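Local coordinates for SmhA (Serratia marcescens, PDB 7A27), which is a soluble component of the tripartite alpha-pore-forming toxin Smh and probably changes shape when the toxin assembles on membranes, at residues S10-M15 against P302-K307; I19-Q24 against Q296-L301. All blocks are in the same frame, centred on the assembly; numbering follows the deposited sequence.

In the fold
Both contacts join the beginning of the chain to two successive helices, 272-299 and 301-321, late in the chain. Along the sequence the order is 10-15, 19-24, 296-301, 302-307, so contact 2 is enclosed within contact 1, and the pairing runs antiparallel. In contact 1 the turn leading into helix 14-37, and its first residue Leu14, meet helix 301-321; in contact 2 helix 14-37 meets helix 272-299. Their centres lie about 12 Å apart, and they touch where Leu14 CD2 packs on Leu301 CD1 at 3.9 Å. Contact 2 is buried close to the centre of the chain, contact 1 further out. Together they fasten the N-terminal helix into the long helical bundle of the soluble toxin.

Contact 1 (S10-M15 against P302-K307); sequences SPQTLM and PTEWGK
Glu304 and Thr13 supply the hydrogen bond between the two segments. The backbone N of Thr13 donates to Glu304 OE1 over 3.2 Å, at a bent angle of 137°, and reaches the oxygen from above the carboxylate plane, 43° out of it. A chain bent at its second torsion (chi2 -68°) swings the carboxylate of Glu304, a residue of helix 301-321, to the backbone amide of Thr13, the residue just before helix 14-37. The second carboxylate oxygen, Glu304 OE2, lies 4.0 Å from Lys307 NZ, a long salt bridge within the same helix.

The turn that presents Thr13 is shaped by its own bonds. Pro11 to Leu14 form a type II' turn, with Pro11 O accepting from Leu14 N; overlapping its start, Ser10 OG accepts from Gln12 N in an ST turn and is also bonded to Asp8.

Apolar contact comes mainly from Leu14. Its CD1 sits over one face of the Trp305 indole, 3.7 Å from the six-membered-ring centroid, a CH-pi contact, while Leu14 CD2 lies 4.0 Å from Glu304 CB. A branched leucine can thus serve two neighbours at once. The broad Trp305 ring also meets Tyr122 edge-to-face and touches Phe86, which ties this helix to the rest of the bundle.

Gln12, extended beyond CG, crosses Lys307 at about a right angle and lays its amide against the lysine methylenes, Gln12 OE1 3.5 Å from Lys307 CB; a long, flexible polar chain suits this less buried border.

Glu304 is buried, yet its carboxylate lies beside the first residues of helix 14-37, with Lys307 at long range, surroundings that may favour the ionised form.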
loop_
_atom_site.group_PDB
_atom_site.type_symbol
_atom_site.label_atom_id
_atom_site.label_comp_id
_atom_site.label_asym_id
_atom_site.label_seq_id
_atom_site.Cartn_x
_atom_site.Cartn_y
_atom_site.Cartn_z
ATOM N N SER A 10 22.694 -4.387 12.877
ATOM C CA SER A 10 21.260 -4.766 12.794
ATOM C C SER A 10 20.591 -4.112 11.584
ATOM O O SER A 10 21.132 -3.163 10.990
ATOM C CB SER A 10 20.519 -4.366 14.051
ATOM O OG SER A 10 20.149 -2.987 14.026
ATOM N N PRO A 11 19.401 -4.625 11.204
ATOM C CA PRO A 11 18.564 -4.017 10.176
ATOM C C PRO A 11 17.903 -2.709 10.620
ATOM O O PRO A 11 17.195 -2.136 9.852
ATOM C CB PRO A 11 17.408 -4.999 9.939
ATOM C CG PRO A 11 17.798 -6.265 10.674
ATOM C CD PRO A 11 18.839 -5.880 11.698
ATOM N N GLN A 12 18.093 -2.321 11.877
ATOM C CA GLN A 12 17.455 -1.118 12.467
ATOM C C GLN A 12 15.948 -1.275 12.279
ATOM O O GLN A 12 15.486 -2.413 12.337
ATOM C CB GLN A 12 18.123 0.128 11.874
ATOM C CG GLN A 12 19.636 0.019 12.000
ATOM C CD GLN A 12 20.366 1.319 12.125
ATOM O OE1 GLN A 12 19.791 2.348 12.418
ATOM N NE2 GLN A 12 21.665 1.250 11.917
ATOM N N THR A 13 15.215 -0.204 11.999
ATOM C CA THR A 13 13.730 -0.269 11.880
ATOM C C THR A 13 13.306 -0.667 10.463
ATOM O O THR A 13 12.140 -0.432 10.156
ATOM C CB THR A 13 13.070 1.052 12.304
ATOM O OG1 THR A 13 13.436 2.073 11.373
ATOM C CG2 THR A 13 13.446 1.458 13.712
ATOM N N LEU A 14 14.176 -1.269 9.637
ATOM C CA LEU A 14 13.811 -1.714 8.262
ATOM C C LEU A 14 12.639 -2.703 8.287
ATOM O O LEU A 14 11.761 -2.574 7.413
ATOM C CB LEU A 14 15.008 -2.365 7.560
ATOM C CG LEU A 14 16.051 -1.421 6.961
ATOM C CD1 LEU A 14 17.187 -2.210 6.356
ATOM C CD2 LEU A 14 15.453 -0.523 5.883
ATOM N N MET A 15 12.624 -3.662 9.217
ATOM C CA MET A 15 11.577 -4.715 9.237
ATOM C C MET A 15 10.214 -4.045 9.391
ATOM O O MET A 15 9.355 -4.262 8.527
ATOM C CB MET A 15 11.800 -5.739 10.351
ATOM C CG MET A 15 10.830 -6.898 10.265
ATOM S SD MET A 15 11.241 -8.293 11.332
ATOM C CE MET A 15 9.654 -9.117 11.432
ATOM N N PRO A 302 14.685 5.544 2.342
ATOM C CA PRO A 302 16.052 5.887 1.966
ATOM C C PRO A 302 16.913 6.214 3.203
ATOM O O PRO A 302 17.992 5.683 3.345
ATOM C CB PRO A 302 15.854 7.121 1.065
ATOM C CG PRO A 302 14.472 6.966 0.496
ATOM C CD PRO A 302 13.698 6.366 1.643
ATOM N N THR A 303 16.405 7.071 4.092
ATOM C CA THR A 303 17.059 7.442 5.367
ATOM C C THR A 303 17.412 6.171 6.149
ATOM O O THR A 303 18.549 6.081 6.623
ATOM C CB THR A 303 16.150 8.372 6.180
ATOM O OG1 THR A 303 15.831 9.451 5.301
ATOM C CG2 THR A 303 16.764 8.832 7.488
ATOM N N GLU A 304 16.491 5.212 6.258
ATOM C CA GLU A 304 16.738 3.980 7.045
ATOM C C GLU A 304 17.841 3.147 6.390
ATOM O O GLU A 304 18.629 2.582 7.146
ATOM C CB GLU A 304 15.464 3.195 7.338
ATOM C CG GLU A 304 14.805 3.659 8.637
ATOM C CD GLU A 304 15.555 3.352 9.930
ATOM O OE1 GLU A 304 16.013 2.207 10.095
ATOM O OE2 GLU A 304 15.671 4.252 10.777
ATOM N N TRP A 305 17.946 3.086 5.064
ATOM C CA TRP A 305 19.070 2.355 4.428
ATOM C C TRP A 305 20.367 3.110 4.738
ATOM O O TRP A 305 21.381 2.463 5.077
ATOM C CB TRP A 305 18.865 2.102 2.922
ATOM C CG TRP A 305 18.144 0.825 2.599
ATOM C CD1 TRP A 305 16.916 0.670 2.025
ATOM C CD2 TRP A 305 18.621 -0.501 2.881
ATOM N NE1 TRP A 305 16.606 -0.659 1.918
ATOM C CE2 TRP A 305 17.636 -1.396 2.441
ATOM C CE3 TRP A 305 19.783 -1.010 3.472
ATOM C CZ2 TRP A 305 17.785 -2.769 2.576
ATOM C CZ3 TRP A 305 19.928 -2.366 3.595
ATOM C CH2 TRP A 305 18.940 -3.231 3.153
ATOM N N GLY A 306 20.321 4.439 4.667
ATOM C CA GLY A 306 21.447 5.334 4.998
ATOM C C GLY A 306 21.944 5.119 6.405
ATOM O O GLY A 306 23.166 5.243 6.602
ATOM N N LYS A 307 21.046 4.807 7.347
ATOM C CA LYS A 307 21.410 4.509 8.757
ATOM C C LYS A 307 22.199 3.196 8.813
ATOM O O LYS A 307 23.147 3.131 9.618
ATOM C CB LYS A 307 20.182 4.463 9.664
ATOM C CG LYS A 307 19.619 5.827 10.043
ATOM C CD LYS A 307 18.623 5.795 11.193
ATOM C CE LYS A 307 18.511 7.147 11.878
ATOM N NZ LYS A 307 17.342 7.225 12.784
#

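Contact 2 (I19-Q24 against Q296-L301); sequences ISISSQ and QRMALL
Ile21 lays its CG1 branch against the aliphatic part of Arg297, CG1 to Arg297 CB at 3.8 Å, the two side chains sliding past each other in opposite directions. With CG1 anti to the carbonyl carbon (chi1 -68°), the branch leads CD1 toward the methyl of Met298 and toward Leu301 CD2, 4.1 Å away. Met298 is folded at both chi2 and chi3, which curls CE back against Ile21, whose CG2 lies 3.5 Å from it; the flexible, unbranched thioether suits this bend. Inside the toxin's helical bundle, these residues form an apolar seam between helix 14-37 and the antiparallel helix 272-299, which carries Arg297 and Met298, while Leu301 starts the next helix. Leu76 and Leu79 of helix 48-96 also pack on Met298. At the edge of the seam, Arg297 runs alongside helix 14-37, keeping its methylenes near Ser20 while the charged end reaches further along. There NH1 gives a weak hydrogen bond to Ser20 O at 3.5 Å, the oxygen lying near the guanidinium plane. Gln24 brings CG within 3.5 Å of Arg297 NH1; its side chain lies about 10 Å from that of Asn359, a calcium-binding residue whose ion is absent from this chain. Ser20 OG is small enough to fit beside the arginine chain and bonds back to Met17 O in its own helix.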
loop_
_atom_site.group_PDB
_atom_site.type_symbol
_atom_site.label_atom_id
_atom_site.label_comp_id
_atom_site.label_asym_id
_atom_site.label_seq_id
_atom_site.Cartn_x
_atom_site.Cartn_y
_atom_site.Cartn_z
ATOM N N ILE A 19 6.971 -3.361 6.722
ATOM C CA ILE A 19 5.602 -3.789 7.129
ATOM C C ILE A 19 4.633 -2.592 7.006
ATOM O O ILE A 19 3.553 -2.774 6.439
ATOM C CB ILE A 19 5.649 -4.423 8.537
ATOM C CG1 ILE A 19 6.423 -5.746 8.505
ATOM C CG2 ILE A 19 4.257 -4.585 9.123
ATOM C CD1 ILE A 19 6.650 -6.385 9.855
ATOM N N SER A 20 5.004 -1.394 7.466
ATOM C CA SER A 20 4.108 -0.215 7.397
ATOM C C SER A 20 3.907 0.180 5.928
ATOM O O SER A 20 2.834 0.761 5.627
ATOM C CB SER A 20 4.569 0.949 8.246
ATOM O OG SER A 20 5.626 1.659 7.615
ATOM N N ILE A 21 4.864 -0.134 5.037
ATOM C CA ILE A 21 4.728 0.140 3.574
ATOM C C ILE A 21 3.765 -0.892 2.999
ATOM O O ILE A 21 2.792 -0.472 2.347
ATOM C CB ILE A 21 6.072 0.136 2.831
ATOM C CG1 ILE A 21 6.932 1.331 3.258
ATOM C CG2 ILE A 21 5.835 0.128 1.322
ATOM C CD1 ILE A 21 8.371 1.284 2.775
ATOM N N SER A 22 4.037 -2.186 3.218
ATOM C CA SER A 22 3.182 -3.304 2.740
ATOM C C SER A 22 1.710 -2.954 3.055
ATOM O O SER A 22 0.867 -3.032 2.145
ATOM C CB SER A 22 3.600 -4.631 3.367
ATOM O OG SER A 22 4.916 -5.021 2.994
ATOM N N SER A 23 1.420 -2.554 4.292
ATOM C CA SER A 23 0.057 -2.262 4.792
ATOM C C SER A 23 -0.724 -1.363 3.824
ATOM O O SER A 23 -1.888 -1.666 3.551
ATOM C CB SER A 23 0.113 -1.641 6.153
ATOM O OG SER A 23 -1.171 -1.189 6.539
ATOM N N GLN A 24 -0.127 -0.283 3.338
ATOM C CA GLN A 24 -0.832 0.698 2.476
ATOM C C GLN A 24 -0.727 0.257 1.022
ATOM O O GLN A 24 -1.749 0.290 0.348
ATOM C CB GLN A 24 -0.287 2.109 2.714
ATOM C CG GLN A 24 -0.351 2.577 4.165
ATOM C CD GLN A 24 -1.735 2.735 4.753
ATOM O OE1 GLN A 24 -2.765 2.628 4.084
ATOM N NE2 GLN A 24 -1.777 3.011 6.044
ATOM N N GLN A 296 4.200 8.561 1.762
ATOM C CA GLN A 296 4.692 9.071 3.071
ATOM C C GLN A 296 5.505 8.002 3.817
ATOM O O GLN A 296 6.536 8.370 4.407
ATOM C CB GLN A 296 3.549 9.610 3.928
ATOM C CG GLN A 296 3.135 11.026 3.546
ATOM C CD GLN A 296 1.819 11.468 4.143
ATOM O OE1 GLN A 296 1.158 10.735 4.878
ATOM N NE2 GLN A 296 1.405 12.679 3.811
ATOM N N ARG A 297 5.080 6.740 3.814
ATOM C CA ARG A 297 5.825 5.653 4.512
ATOM C C ARG A 297 7.127 5.383 3.763
ATOM O O ARG A 297 8.121 5.087 4.421
ATOM C CB ARG A 297 5.021 4.357 4.600
ATOM C CG ARG A 297 3.689 4.508 5.310
ATOM C CD ARG A 297 3.769 4.927 6.769
ATOM N NE ARG A 297 2.465 5.501 7.139
ATOM C CZ ARG A 297 1.327 4.801 7.315
ATOM N NH1 ARG A 297 1.298 3.472 7.150
ATOM N NH2 ARG A 297 0.228 5.459 7.648
ATOM N N MET A 298 7.100 5.521 2.437
ATOM C CA MET A 298 8.247 5.287 1.524
ATOM C C MET A 298 9.270 6.415 1.678
ATOM O O MET A 298 10.454 6.155 1.436
ATOM C CB MET A 298 7.739 5.263 0.088
ATOM C CG MET A 298 8.771 4.843 -0.938
ATOM S SD MET A 298 9.494 3.212 -0.797
ATOM C CE MET A 298 8.016 2.365 -0.278
ATOM N N ALA A 299 8.857 7.609 2.097
ATOM C CA ALA A 299 9.744 8.784 2.260
ATOM C C ALA A 299 10.841 8.487 3.292
ATOM O O ALA A 299 11.957 9.002 3.145
ATOM C CB ALA A 299 8.947 9.977 2.690
ATOM N N LEU A 300 10.571 7.648 4.279
ATOM C CA LEU A 300 11.507 7.370 5.398
ATOM C C LEU A 300 12.474 6.224 5.046
ATOM O O LEU A 300 13.490 6.077 5.768
ATOM C CB LEU A 300 10.719 7.024 6.666
ATOM C CG LEU A 300 9.518 7.892 7.054
ATOM C CD1 LEU A 300 8.769 7.216 8.197
ATOM C CD2 LEU A 300 9.921 9.320 7.415
ATOM N N LEU A 301 12.208 5.453 3.987
ATOM C CA LEU A 301 12.987 4.227 3.657
ATOM C C LEU A 301 14.427 4.569 3.249
ATOM O O LEU A 301 15.351 3.923 3.742
ATOM C CB LEU A 301 12.263 3.433 2.573
ATOM C CG LEU A 301 12.881 2.075 2.239
ATOM C CD1 LEU A 301 12.946 1.167 3.446
ATOM C CD2 LEU A 301 12.105 1.397 1.141
#